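Side-chain contacts in endosialidase (Enterobacteria phage phi92, PDB 4HIZ), which cleaves alpha2,8- and alpha2,9-linked polymers of sialic acid, as a trimeric endosialidase of a bacteriophage: residues L132-P137 / E176-P181; N156-V161 / S269-T274. All coordinates share one frame; numbering follows the deposited sequence.

Contact 1: L132-P137 / E176-P181. With FRU (beta-D-fructofuranose), chain G.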
loop_
_atom_site.group_PDB
_atom_site.type_symbol
_atom_site.label_atom_id
_atom_site.label_comp_id
_atom_site.label_asym_id
_atom_site.label_seq_id
_atom_site.Cartn_x
_atom_site.Cartn_y
_atom_site.Cartn_z
ATOM N N LEU A 132 -20.548 4.790 -0.841
ATOM C CA LEU A 132 -21.561 5.828 -1.053
ATOM C C LEU A 132 -22.795 5.522 -0.223
ATOM O O LEU A 132 -23.454 6.441 0.255
ATOM C CB LEU A 132 -21.968 5.860 -2.523
ATOM C CG LEU A 132 -20.779 6.223 -3.430
ATOM C CD1 LEU A 132 -21.178 5.926 -4.892
ATOM C CD2 LEU A 132 -20.314 7.697 -3.241
ATOM N N THR A 133 -23.146 4.244 -0.083
ATOM C CA THR A 133 -24.211 3.870 0.848
ATOM C C THR A 133 -23.575 3.231 2.071
ATOM O O THR A 133 -22.572 2.521 1.943
ATOM C CB THR A 133 -25.217 2.856 0.207
ATOM O OG1 THR A 133 -24.529 1.673 -0.261
ATOM C CG2 THR A 133 -25.877 3.471 -1.010
ATOM N N PRO A 134 -24.146 3.460 3.257
ATOM C CA PRO A 134 -23.692 2.690 4.422
ATOM C C PRO A 134 -24.349 1.317 4.358
ATOM O O PRO A 134 -25.196 1.096 3.477
ATOM C CB PRO A 134 -24.322 3.441 5.587
ATOM C CG PRO A 134 -25.648 3.905 5.005
ATOM C CD PRO A 134 -25.349 4.262 3.548
ATOM N N ILE A 135 -23.961 0.400 5.236
ATOM C CA ILE A 135 -24.764 -0.811 5.385
ATOM C C ILE A 135 -26.170 -0.348 5.793
ATOM O O ILE A 135 -26.300 0.609 6.566
ATOM C CB ILE A 135 -24.166 -1.753 6.449
ATOM C CG1 ILE A 135 -22.755 -2.198 6.025
ATOM C CG2 ILE A 135 -25.090 -2.962 6.673
ATOM C CD1 ILE A 135 -22.749 -2.953 4.684
ATOM N N HIS A 136 -27.225 -1.001 5.261
ATOM C CA HIS A 136 -28.584 -0.558 5.517
ATOM C C HIS A 136 -28.844 -0.521 7.024
ATOM O O HIS A 136 -28.468 -1.450 7.747
ATOM C CB HIS A 136 -29.536 -1.565 4.858
ATOM C CG HIS A 136 -30.935 -1.067 4.724
ATOM N ND1 HIS A 136 -31.777 -0.913 5.810
ATOM C CD2 HIS A 136 -31.636 -0.684 3.631
ATOM C CE1 HIS A 136 -32.937 -0.438 5.389
ATOM N NE2 HIS A 136 -32.883 -0.306 4.074
ATOM N N PRO A 137 -29.497 0.539 7.510
ATOM C CA PRO A 137 -29.681 0.663 8.960
ATOM C C PRO A 137 -30.543 -0.451 9.523
ATOM O O PRO A 137 -30.415 -0.767 10.698
ATOM C CB PRO A 137 -30.376 2.022 9.119
ATOM C CG PRO A 137 -30.950 2.328 7.793
ATOM C CD PRO A 137 -30.002 1.711 6.784
ATOM N N GLU A 176 -35.511 3.703 -4.057
ATOM C CA GLU A 176 -35.553 5.129 -3.734
ATOM C C GLU A 176 -34.716 5.878 -4.718
ATOM O O GLU A 176 -33.647 5.400 -5.108
ATOM C CB GLU A 176 -35.028 5.403 -2.318
ATOM C CG GLU A 176 -35.937 4.812 -1.222
ATOM C CD GLU A 176 -35.233 4.688 0.139
ATOM O OE1 GLU A 176 -33.993 4.462 0.198
ATOM O OE2 GLU A 176 -35.949 4.817 1.158
ATOM N N LEU A 177 -35.176 7.066 -5.105
ATOM C CA LEU A 177 -34.335 7.961 -5.889
ATOM C C LEU A 177 -33.526 8.770 -4.869
ATOM O O LEU A 177 -34.114 9.438 -4.029
ATOM C CB LEU A 177 -35.222 8.855 -6.795
ATOM C CG LEU A 177 -34.377 9.752 -7.731
ATOM C CD1 LEU A 177 -33.668 8.927 -8.826
ATOM C CD2 LEU A 177 -35.281 10.854 -8.338
ATOM N N TRP A 178 -32.181 8.666 -4.896
ATOM C CA TRP A 178 -31.325 9.456 -4.008
ATOM C C TRP A 178 -30.667 10.534 -4.834
ATOM O O TRP A 178 -30.229 10.271 -5.972
ATOM C CB TRP A 178 -30.210 8.584 -3.394
ATOM C CG TRP A 178 -30.619 7.607 -2.303
ATOM C CD1 TRP A 178 -31.832 6.984 -2.126
ATOM C CD2 TRP A 178 -29.758 7.125 -1.256
ATOM N NE1 TRP A 178 -31.774 6.152 -1.010
ATOM C CE2 TRP A 178 -30.515 6.221 -0.464
ATOM C CE3 TRP A 178 -28.435 7.392 -0.903
ATOM C CZ2 TRP A 178 -29.977 5.567 0.653
ATOM C CZ3 TRP A 178 -27.898 6.753 0.217
ATOM C CH2 TRP A 178 -28.654 5.835 0.966
ATOM N N SER A 179 -30.571 11.751 -4.297
ATOM C CA SER A 179 -29.801 12.773 -5.011
ATOM C C SER A 179 -29.078 13.712 -4.091
ATOM O O SER A 179 -29.467 13.907 -2.953
ATOM C CB SER A 179 -30.662 13.580 -6.005
ATOM O OG SER A 179 -31.425 14.572 -5.344
ATOM N N ARG A 180 -27.974 14.255 -4.614
ATOM C CA ARG A 180 -27.170 15.283 -3.915
ATOM C C ARG A 180 -26.693 16.229 -4.977
ATOM O O ARG A 180 -26.574 15.857 -6.136
ATOM C CB ARG A 180 -25.894 14.653 -3.283
ATOM C CG ARG A 180 -26.045 14.284 -1.814
ATOM C CD ARG A 180 -24.754 13.633 -1.316
ATOM N NE ARG A 180 -24.773 13.475 0.140
ATOM C CZ ARG A 180 -23.850 12.764 0.802
ATOM N NH1 ARG A 180 -22.848 12.178 0.120
ATOM N NH2 ARG A 180 -23.897 12.684 2.129
ATOM N N PRO A 181 -26.350 17.461 -4.585
ATOM C CA PRO A 181 -25.673 18.325 -5.556
ATOM C C PRO A 181 -24.293 17.726 -5.853
ATOM O O PRO A 181 -23.662 17.205 -4.926
ATOM C CB PRO A 181 -25.510 19.642 -4.785
ATOM C CG PRO A 181 -25.465 19.264 -3.330
ATOM C CD PRO A 181 -26.409 18.051 -3.231
HETATM C C1 FRU G . -35.656 3.285 6.435
HETATM C C2 FRU G . -34.981 4.140 5.459
HETATM C C3 FRU G . -34.617 3.728 4.132
HETATM C C4 FRU G . -33.791 4.846 3.630
HETATM C C5 FRU G . -33.152 5.338 4.895
HETATM C C6 FRU G . -32.561 6.740 4.841
HETATM O O1 FRU G . -34.552 2.554 6.934
HETATM O O2 FRU G . -36.191 4.893 5.022
HETATM O O3 FRU G . -35.671 3.255 3.256
HETATM O O4 FRU G . -32.813 4.355 2.659
HETATM O O5 FRU G . -34.171 5.255 5.918
HETATM O O6 FRU G . -33.591 7.676 4.789
#

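Contact 2: N156-V161 / S269-T274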
loop_
_atom_site.group_PDB
_atom_site.type_symbol
_atom_site.label_atom_id
_atom_site.label_comp_id
_atom_site.label_asym_id
_atom_site.label_seq_id
_atom_site.Cartn_x
_atom_site.Cartn_y
_atom_site.Cartn_z
ATOM N N ASN A 156 -26.330 19.184 -12.721
ATOM C CA ASN A 156 -25.377 19.345 -11.609
ATOM C C ASN A 156 -25.754 18.657 -10.290
ATOM O O ASN A 156 -25.257 19.044 -9.230
ATOM C CB ASN A 156 -25.047 20.847 -11.395
ATOM C CG ASN A 156 -24.361 21.423 -12.599
ATOM O OD1 ASN A 156 -23.401 20.813 -13.111
ATOM N ND2 ASN A 156 -24.849 22.572 -13.103
ATOM N N ARG A 157 -26.600 17.627 -10.357
ATOM C CA ARG A 157 -26.825 16.768 -9.199
ATOM C C ARG A 157 -26.498 15.317 -9.546
ATOM O O ARG A 157 -26.721 14.867 -10.690
ATOM C CB ARG A 157 -28.300 16.805 -8.771
ATOM C CG ARG A 157 -28.805 18.214 -8.371
ATOM C CD ARG A 157 -30.254 18.173 -7.797
ATOM N NE ARG A 157 -30.333 17.353 -6.589
ATOM C CZ ARG A 157 -29.999 17.763 -5.363
ATOM N NH1 ARG A 157 -29.576 19.005 -5.151
ATOM N NH2 ARG A 157 -30.124 16.933 -4.330
ATOM N N LEU A 158 -26.030 14.573 -8.547
ATOM C CA LEU A 158 -25.940 13.121 -8.664
ATOM C C LEU A 158 -27.312 12.502 -8.425
ATOM O O LEU A 158 -27.975 12.821 -7.440
ATOM C CB LEU A 158 -25.002 12.618 -7.569
ATOM C CG LEU A 158 -24.670 11.120 -7.636
ATOM C CD1 LEU A 158 -23.894 10.744 -8.950
ATOM C CD2 LEU A 158 -23.855 10.653 -6.381
ATOM N N TYR A 159 -27.726 11.586 -9.293
ATOM C CA TYR A 159 -28.954 10.840 -9.086
ATOM C C TYR A 159 -28.625 9.359 -9.074
ATOM O O TYR A 159 -27.816 8.909 -9.865
ATOM C CB TYR A 159 -29.957 11.128 -10.218
ATOM C CG TYR A 159 -30.718 12.413 -9.987
ATOM C CD1 TYR A 159 -31.866 12.434 -9.178
ATOM C CD2 TYR A 159 -30.263 13.616 -10.531
ATOM C CE1 TYR A 159 -32.553 13.656 -8.925
ATOM C CE2 TYR A 159 -30.947 14.842 -10.298
ATOM C CZ TYR A 159 -32.063 14.845 -9.485
ATOM O OH TYR A 159 -32.722 16.019 -9.246
ATOM N N ALA A 160 -29.267 8.611 -8.191
ATOM C CA ALA A 160 -29.065 7.172 -8.167
ATOM C C ALA A 160 -30.374 6.499 -7.759
ATOM O O ALA A 160 -31.088 7.010 -6.879
ATOM C CB ALA A 160 -27.940 6.800 -7.176
ATOM N N VAL A 161 -30.689 5.345 -8.354
ATOM C CA VAL A 161 -31.808 4.587 -7.829
ATOM C C VAL A 161 -31.189 3.576 -6.871
ATOM O O VAL A 161 -30.559 2.595 -7.300
ATOM C CB VAL A 161 -32.631 3.852 -8.914
ATOM C CG1 VAL A 161 -33.805 3.071 -8.256
ATOM C CG2 VAL A 161 -33.169 4.866 -9.924
ATOM N N SER A 269 -23.921 17.516 2.335
ATOM C CA SER A 269 -25.323 17.777 1.949
ATOM C C SER A 269 -26.175 16.542 2.216
ATOM O O SER A 269 -25.820 15.469 1.818
ATOM C CB SER A 269 -25.399 18.126 0.452
ATOM O OG SER A 269 -24.702 19.334 0.156
ATOM N N PRO A 270 -27.311 16.693 2.896
ATOM C CA PRO A 270 -28.163 15.504 3.063
ATOM C C PRO A 270 -28.604 14.935 1.727
ATOM O O PRO A 270 -28.834 15.695 0.779
ATOM C CB PRO A 270 -29.380 16.031 3.837
ATOM C CG PRO A 270 -29.279 17.506 3.814
ATOM C CD PRO A 270 -27.824 17.870 3.618
ATOM N N TRP A 271 -28.738 13.615 1.648
ATOM C CA TRP A 271 -29.318 13.023 0.455
ATOM C C TRP A 271 -30.813 13.370 0.426
ATOM O O TRP A 271 -31.484 13.276 1.435
ATOM C CB TRP A 271 -29.176 11.515 0.509
ATOM C CG TRP A 271 -27.779 10.967 0.335
ATOM C CD1 TRP A 271 -26.950 10.513 1.321
ATOM C CD2 TRP A 271 -27.103 10.725 -0.906
ATOM N NE1 TRP A 271 -25.768 10.020 0.766
ATOM C CE2 TRP A 271 -25.862 10.110 -0.600
ATOM C CE3 TRP A 271 -27.443 10.935 -2.253
ATOM C CZ2 TRP A 271 -24.946 9.746 -1.586
ATOM C CZ3 TRP A 271 -26.548 10.555 -3.234
ATOM C CH2 TRP A 271 -25.307 9.957 -2.894
ATOM N N GLU A 272 -31.296 13.768 -0.730
ATOM C CA GLU A 272 -32.759 13.762 -0.944
ATOM C C GLU A 272 -33.115 12.336 -1.279
ATOM O O GLU A 272 -32.517 11.764 -2.175
ATOM C CB GLU A 272 -33.095 14.653 -2.122
ATOM C CG GLU A 272 -34.594 14.568 -2.454
ATOM C CD GLU A 272 -34.893 15.123 -3.838
ATOM O OE1 GLU A 272 -34.310 14.629 -4.854
ATOM O OE2 GLU A 272 -35.673 16.084 -3.891
ATOM N N ILE A 273 -34.062 11.748 -0.550
ATOM C CA ILE A 273 -34.391 10.321 -0.704
ATOM C C ILE A 273 -35.905 10.217 -0.903
ATOM O O ILE A 273 -36.692 10.629 -0.040
ATOM C CB ILE A 273 -33.965 9.537 0.545
ATOM C CG1 ILE A 273 -32.423 9.553 0.638
ATOM C CG2 ILE A 273 -34.499 8.105 0.528
ATOM C CD1 ILE A 273 -31.920 8.853 1.884
ATOM N N THR A 274 -36.300 9.713 -2.063
ATOM C CA THR A 274 -37.712 9.672 -2.445
ATOM C C THR A 274 -38.099 8.254 -2.817
ATOM O O THR A 274 -37.507 7.685 -3.730
ATOM C CB THR A 274 -37.954 10.578 -3.673
ATOM O OG1 THR A 274 -37.494 11.916 -3.392
ATOM C CG2 THR A 274 -39.446 10.610 -4.026
HETATM O O HOH W 1 -29.611 17.141 -1.529
HETATM O O HOH W 2 -34.632 15.796 -7.335
#

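Contact 1: L132-P137 / E176-P181
Thr133 meets Trp178 through one methyl group: CG2 lies 4.0 Å from Trp178 CZ3 and nearly as close to CH2, so it touches the far corner of the six-membered ring, and the two side chains cross at about a right angle. A chi1 of 57° sets OG1 between backbone N and carbonyl carbon and turns the methyl to the indole, leaving OG1 to bond with the backbone N of Val114. Pro134 adds a looser apolar contact, its CD near the ring plane at the edge, 4.5 Å from Trp178 CH2. The van der Waals patch is small, about 100 Å² over both sides.

The polar contacts lie at the pyrrole side of the same indole. Trp178 NE1 donates to Glu176 OE1 over 3.0 Å; the bond is almost straight (175°) and lies in the indole plane, yet it reaches the oxygen from 43° out of the carboxylate plane. The tryptophan, itself part of the pocket with CZ2 3.7 Å from the sugar's O4, thereby helps to orient the carboxylate.

Each carboxylate oxygen takes a hydroxyl of the bound fructofuranose. O4 of the sugar donates to Glu176 OE1 at 2.7 Å, and its O3 to Glu176 OE2 at 2.6 Å. OE1 therefore accepts two bonds, one from protein and one from sugar. Elsewhere on the sugar, His136 CE1 and Pro137 CG each approach O1 to 3.7 Å by contact alone, while Tyr146 and Asp138 supply further hydrogen bonds. Loop 132-137 and strand 172-181 thus form part of a glycan pocket on the endosialidase beta-propeller.

Contact 2: N156-V161 / S269-T274
Leu158 and Trp271 meet beside the antiparallel propeller sheet in which strand 172-181 runs between strands 157-166 and 272-275. Because that strand intervenes, the closest CA atoms, those of Leu158 and Trp271, are 9.7 Å apart, and side chains and water span the gap.

Leu158 sets its CG anti to the backbone N (chi1 -174°), and its CD2 methyl arrives at the edge of the indole, near the ring plane, 3.8 Å from Trp271 CH2. Trp271 has CG beside its own backbone N (chi1 -71°), an orientation that brings the benzo end of the indole to the methyl. Arg180 of the intervening strand makes a cation-pi contact with this tryptophan.

Arg157 and Glu272 have opposite charges, but Arg157 NH2 stays 4.8 Å from Glu272 OE1, too far for direct pairing. Each is engaged by other groups: Arg157 NH1 by Asp214 and the carbonyl of Gly209, Glu272 OE2 by Lys211. Ser179 OG, in one of its two conformers, is hydrogen-bonded to both Arg157 NH2 and Glu272 OE1. The aliphatic part of Glu272 is what approaches the guanidinium, its CB 4.3 Å from Arg157 NH2.

Two waters complete the link. One accepts from Arg157 NH2 at 2.9 Å, in the guanidinium plane, and donates to the carbonyl oxygen of Pro270. Tyr159 starts out from the strand on the side away from 269-274, but the side chain is long enough to bring the hydroxyl back: OH donates in the ring plane to the second water at 2.7 Å, and that water donates to Glu272 OE1 at 2.8 Å.

In the fold
Contacts 1 and 2 have centres about 7 Å apart and meet in one antiparallel sheet, where 176-181 of contact 1 lies between the two segments of contact 2; 132-137 is a loop outside it. Backbone pairs on both flanks support this: Leu158 N lies 2.8 Å from Arg180 O, and Leu177 N 2.8 Å from Thr274 O, each probably a hydrogen bond. Along the chain the segments alternate. The two indoles, Trp178 and Trp271, meet with planes at about 55°. Contact 1 touches the fructose directly, whereas the Trp271 side chain is about 7 Å from it; contact 2 joins the same glycan pocket through Ile273, which touches the bound glucose unit, as Glu176 does.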